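Local coordinates for putative uncharacterized protein (Streptococcus suis, PDB 4XZ7) that probably acts as a secreted transglutaminase that cross-links proteins and serves as an antiphagocytic virulence factor, this chain being an N-terminal piece that includes the transglutaminase-like domain, at residues L17-E20 / A21-K25; E96-H99 / N100-E104. All coordinates share one frame; numbering follows the deposited sequence.

Interaction 1 (L17-E20 / A21-K25); sequences LNWE and AFSKK
Asn18 OD1 accepts from Ala21 N at 3.3 Å, with an N-H...O angle of 169°, and so caps the helix that begins at Trp19. Asn18 CG sits between the backbone N and the carbonyl carbon (chi1 57°), which folds the amide back over the first turn. This is an N-cap bond, and it occupies an amide that has no earlier helical carbonyl to bond to. The backbone O of Asn18 starts the regular ladder by accepting from Phe22 N at 2.9 Å. Trp19 O takes Ser23 N, and Glu20 O takes Lys24 N.

The aromatic contacts lie at the same first turn. Ser23 CB stands over one face of the Trp19 indole, 3.8 Å from the centroid of the six-membered ring, a CH-pi contact. Trp19 CZ3 meets the edge of the Phe22 ring at CD2, 4.1 Å away.

Leu17 adds an apolar contact, with its CB 4.1 Å from Ala21 CB. Its CD1 reaches the backbone of Phe22 and the CE of Lys25. Glu20 and Lys24 lie side by side on the exposed side, but Glu20 OE1 and Lys24 NZ remain 4.5 Å apart, too far to count as a salt bridge.

The turn joins strand 14-17 to helix 19-29. Phe22 stacks on Phe65 of strand 63-68, and Trp19 also touches Leu56 of helix 53-59.

Interaction 2 (E96-H99 / N100-E104); sequences EDYH and NQMRE
Tyr98 CG is anti to the backbone N (chi1 167°), which swings the ring alongside Met102. Met102 CG is anti to its own carbonyl carbon (chi1 -57°), and this sets CG over one face of the phenol ring, off-centre toward the rim. CG is 3.8 Å from the ring centroid, a CH-pi contact. Bends at chi2 and chi3 then place SD and CE. Met102 SD lies farther out, 5.0 Å from the same centroid and oblique to the ring. The pair is a Met-aromatic contact one helical turn apart.

The backbone bonds belong to the last turn of the helix. Asn100 N donates to Glu96 O at 2.9 Å, and Gln101 N to Asp97 O at 3.0 Å. Met102 N donates to Tyr98 O, but its N-H...O angle is only 137°. A second, weak bond runs from Met102 N to His99 O. Met102 is also where the backbone leaves helical angles.

Asp97 and Gln101 run alongside each other with their carboxylate and amide planes nearly perpendicular. A water donates to Asp97 OD1 at 2.8 Å and accepts weakly from Asn100 ND2. Asp97 OD2 accepts from His93 N, and Gln101 OE1 bonds to Arg106.

Helix 95-101 packs against a mixed sheet. Tyr98 and Gln101 touch Ile122 of strand 121-124. Met102 lies on His161 and Leu163 of strand 157-167, and Tyr98 OH hydrogen-bonds to His161.

Overall arrangement
Interaction 1 opens helix 19-29, and interaction 2 closes helix 95-101. They follow in series along the chain. Their centres are 30 Å apart and their nearest atoms about 16 Å, so they do not touch. Each helix packs on a different mixed sheet: strand 63-68 lies beside interaction 1, and strands 121-124 and 157-167 lie beside interaction 2. Both contacts are on the same side of the chain's centre, with their own centres 34 and 41 Å from it. Both are surface contacts in which a helix packs on a sheet. At the end of interaction 2, Glu104 packs on Phe376 of the second subunit.

Interaction 1 (L17-E20 / A21-K25)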
loop_
_atom_site.group_PDB
_atom_site.type_symbol
_atom_site.label_atom_id
_atom_site.label_comp_id
_atom_site.label_asym_id
_atom_site.label_seq_id
_atom_site.Cartn_x
_atom_site.Cartn_y
_atom_site.Cartn_z
ATOM N N LEU B 17 -10.222 -6.913 31.770
ATOM C CA LEU B 17 -11.431 -6.085 31.708
ATOM C C LEU B 17 -11.339 -5.058 30.596
ATOM O O LEU B 17 -10.258 -4.774 30.102
ATOM C CB LEU B 17 -11.667 -5.368 33.038
ATOM C CG LEU B 17 -11.610 -6.143 34.350
ATOM C CD1 LEU B 17 -11.901 -5.197 35.495
ATOM C CD2 LEU B 17 -12.610 -7.275 34.350
ATOM N N ASN B 18 -12.469 -4.485 30.192
ATOM C CA ASN B 18 -12.413 -3.392 29.228
ATOM C C ASN B 18 -12.462 -2.074 29.966
ATOM O O ASN B 18 -12.576 -2.055 31.194
ATOM C CB ASN B 18 -13.546 -3.473 28.205
ATOM C CG ASN B 18 -14.923 -3.495 28.845
ATOM O OD1 ASN B 18 -15.094 -3.175 30.025
ATOM N ND2 ASN B 18 -15.922 -3.876 28.056
ATOM N N TRP B 19 -12.397 -0.977 29.221
ATOM C CA TRP B 19 -12.288 0.328 29.848
ATOM C C TRP B 19 -13.434 0.633 30.806
ATOM O O TRP B 19 -13.218 1.249 31.836
ATOM C CB TRP B 19 -12.196 1.444 28.813
ATOM C CG TRP B 19 -12.316 2.762 29.497
ATOM C CD1 TRP B 19 -13.322 3.669 29.361
ATOM C CD2 TRP B 19 -11.428 3.291 30.496
ATOM N NE1 TRP B 19 -13.101 4.747 30.188
ATOM C CE2 TRP B 19 -11.947 4.538 30.896
ATOM C CE3 TRP B 19 -10.234 2.838 31.073
ATOM C CZ2 TRP B 19 -11.315 5.340 31.850
ATOM C CZ3 TRP B 19 -9.611 3.629 32.022
ATOM C CH2 TRP B 19 -10.151 4.869 32.401
ATOM N N GLU B 20 -14.647 0.201 30.482
ATOM C CA GLU B 20 -15.812 0.515 31.313
ATOM C C GLU B 20 -15.690 -0.084 32.725
ATOM O O GLU B 20 -15.723 0.633 33.760
ATOM C CB GLU B 20 -17.078 0.010 30.603
ATOM C CG GLU B 20 -18.399 0.301 31.284
ATOM C CD GLU B 20 -19.590 -0.229 30.481
ATOM O OE1 GLU B 20 -20.714 -0.271 31.030
ATOM O OE2 GLU B 20 -19.400 -0.605 29.300
ATOM N N ALA B 21 -15.526 -1.404 32.759
ATOM C CA ALA B 21 -15.346 -2.141 34.007
ATOM C C ALA B 21 -14.090 -1.679 34.766
ATOM O O ALA B 21 -14.129 -1.397 35.992
ATOM C CB ALA B 21 -15.274 -3.639 33.716
ATOM N N PHE B 22 -12.985 -1.587 34.036
ATOM C CA PHE B 22 -11.724 -1.181 34.652
ATOM C C PHE B 22 -11.857 0.191 35.298
ATOM O O PHE B 22 -11.449 0.382 36.441
ATOM C CB PHE B 22 -10.580 -1.154 33.639
ATOM C CG PHE B 22 -9.233 -0.957 34.271
ATOM C CD1 PHE B 22 -8.583 -2.021 34.887
ATOM C CD2 PHE B 22 -8.618 0.290 34.267
ATOM C CE1 PHE B 22 -7.329 -1.851 35.471
ATOM C CE2 PHE B 22 -7.358 0.468 34.856
ATOM C CZ PHE B 22 -6.721 -0.608 35.459
ATOM N N SER B 23 -12.438 1.128 34.554
ATOM C CA SER B 23 -12.696 2.482 35.035
ATOM C C SER B 23 -13.467 2.452 36.343
ATOM O O SER B 23 -13.113 3.181 37.281
ATOM C CB SER B 23 -13.472 3.295 33.995
ATOM O OG SER B 23 -13.405 4.684 34.271
ATOM N N LYS B 24 -14.502 1.608 36.418
ATOM C CA LYS B 24 -15.205 1.436 37.699
ATOM C C LYS B 24 -14.242 1.084 38.837
ATOM O O LYS B 24 -14.237 1.722 39.919
ATOM C CB LYS B 24 -16.283 0.348 37.610
ATOM C CG LYS B 24 -17.417 0.642 36.640
ATOM C CD LYS B 24 -18.704 -0.050 37.084
ATOM C CE LYS B 24 -19.632 -0.321 35.911
ATOM N NZ LYS B 24 -19.062 -1.368 35.017
ATOM N N LYS B 25 -13.427 0.060 38.603
ATOM C CA LYS B 25 -12.489 -0.367 39.643
ATOM C C LYS B 25 -11.470 0.740 39.985
ATOM O O LYS B 25 -11.025 0.883 41.131
ATOM C CB LYS B 25 -11.767 -1.643 39.215
ATOM C CG LYS B 25 -12.678 -2.857 39.040
ATOM C CD LYS B 25 -12.144 -4.032 39.830
ATOM C CE LYS B 25 -12.943 -5.293 39.565
ATOM N NZ LYS B 25 -12.260 -6.491 40.130
#

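Interaction 2 (E96-H99 / N100-E104)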
loop_
_atom_site.group_PDB
_atom_site.type_symbol
_atom_site.label_atom_id
_atom_site.label_comp_id
_atom_site.label_asym_id
_atom_site.label_seq_id
_atom_site.Cartn_x
_atom_site.Cartn_y
_atom_site.Cartn_z
ATOM N N GLU B 96 0.150 -26.529 30.658
ATOM C CA GLU B 96 -0.538 -27.410 29.732
ATOM C C GLU B 96 -1.253 -26.602 28.660
ATOM O O GLU B 96 -1.175 -26.922 27.474
ATOM C CB GLU B 96 -1.535 -28.306 30.473
ATOM C CG GLU B 96 -2.593 -28.898 29.556
ATOM C CD GLU B 96 -3.685 -29.658 30.298
ATOM O OE1 GLU B 96 -3.561 -29.861 31.528
ATOM O OE2 GLU B 96 -4.672 -30.056 29.643
ATOM N N ASP B 97 -1.946 -25.552 29.096
ATOM C CA ASP B 97 -2.643 -24.639 28.199
ATOM C C ASP B 97 -1.657 -23.991 27.220
ATOM O O ASP B 97 -1.915 -23.902 26.013
ATOM C CB ASP B 97 -3.379 -23.572 29.017
ATOM C CG ASP B 97 -4.184 -22.609 28.159
ATOM O OD1 ASP B 97 -4.756 -23.043 27.132
ATOM O OD2 ASP B 97 -4.254 -21.412 28.524
ATOM N N TYR B 98 -0.524 -23.539 27.742
ATOM C CA TYR B 98 0.464 -22.874 26.905
ATOM C C TYR B 98 0.936 -23.819 25.811
ATOM O O TYR B 98 1.030 -23.438 24.641
ATOM C CB TYR B 98 1.650 -22.392 27.739
ATOM C CG TYR B 98 2.841 -21.965 26.911
ATOM C CD1 TYR B 98 2.860 -20.737 26.271
ATOM C CD2 TYR B 98 3.955 -22.790 26.783
ATOM C CE1 TYR B 98 3.957 -20.342 25.519
ATOM C CE2 TYR B 98 5.043 -22.412 26.034
ATOM C CZ TYR B 98 5.041 -21.189 25.402
ATOM O OH TYR B 98 6.128 -20.816 24.652
ATOM N N HIS B 99 1.195 -25.067 26.186
ATOM C CA HIS B 99 1.745 -26.004 25.217
ATOM C C HIS B 99 0.679 -26.434 24.216
ATOM O O HIS B 99 0.977 -26.637 23.040
ATOM C CB HIS B 99 2.394 -27.190 25.932
ATOM C CG HIS B 99 3.637 -26.808 26.677
ATOM N ND1 HIS B 99 3.670 -26.651 28.048
ATOM C CD2 HIS B 99 4.879 -26.493 26.234
ATOM C CE1 HIS B 99 4.884 -26.285 28.418
ATOM N NE2 HIS B 99 5.637 -26.180 27.337
ATOM N N ASN B 100 -0.568 -26.519 24.653
ATOM C CA ASN B 100 -1.648 -26.680 23.694
ATOM C C ASN B 100 -1.601 -25.566 22.655
ATOM O O ASN B 100 -1.726 -25.804 21.455
ATOM C CB ASN B 100 -3.004 -26.679 24.392
ATOM C CG ASN B 100 -3.196 -27.879 25.289
ATOM O OD1 ASN B 100 -2.598 -28.936 25.071
ATOM N ND2 ASN B 100 -4.039 -27.726 26.306
ATOM N N GLN B 101 -1.395 -24.348 23.132
ATOM C CA GLN B 101 -1.477 -23.166 22.292
ATOM C C GLN B 101 -0.340 -23.063 21.256
ATOM O O GLN B 101 -0.530 -22.527 20.165
ATOM C CB GLN B 101 -1.490 -21.930 23.187
ATOM C CG GLN B 101 -2.298 -20.792 22.650
ATOM C CD GLN B 101 -3.725 -20.848 23.104
ATOM O OE1 GLN B 101 -4.600 -20.238 22.501
ATOM N NE2 GLN B 101 -3.975 -21.576 24.184
ATOM N N MET B 102 0.836 -23.575 21.608
ATOM C CA MET B 102 2.017 -23.499 20.752
ATOM C C MET B 102 2.279 -24.785 19.946
ATOM O O MET B 102 3.336 -24.923 19.315
ATOM C CB MET B 102 3.262 -23.175 21.600
ATOM C CG MET B 102 3.164 -21.894 22.412
ATOM S SD MET B 102 2.696 -20.489 21.392
ATOM C CE MET B 102 4.035 -20.501 20.207
ATOM N N ARG B 103 1.337 -25.724 19.965
ATOM C CA ARG B 103 1.554 -27.013 19.299
ATOM C C ARG B 103 1.737 -26.868 17.788
ATOM O O ARG B 103 2.566 -27.531 17.167
ATOM C CB ARG B 103 0.389 -27.969 19.580
ATOM C CG ARG B 103 0.726 -29.420 19.294
ATOM C CD ARG B 103 -0.434 -30.349 19.631
ATOM N NE ARG B 103 -1.075 -29.999 20.897
ATOM C CZ ARG B 103 -0.559 -30.247 22.099
ATOM N NH1 ARG B 103 -1.226 -29.892 23.190
ATOM N NH2 ARG B 103 0.623 -30.841 22.219
ATOM N N GLU B 104 0.944 -25.985 17.210
ATOM C CA GLU B 104 0.940 -25.776 15.778
ATOM C C GLU B 104 1.124 -24.287 15.561
ATOM O O GLU B 104 0.577 -23.487 16.314
ATOM C CB GLU B 104 -0.375 -26.296 15.166
ATOM C CG GLU B 104 -0.700 -25.838 13.740
ATOM C CD GLU B 104 -1.893 -26.597 13.130
ATOM O OE1 GLU B 104 -2.656 -26.002 12.327
ATOM O OE2 GLU B 104 -2.061 -27.798 13.450
HETATM O O HOH W 1 -6.124 -25.141 25.936
#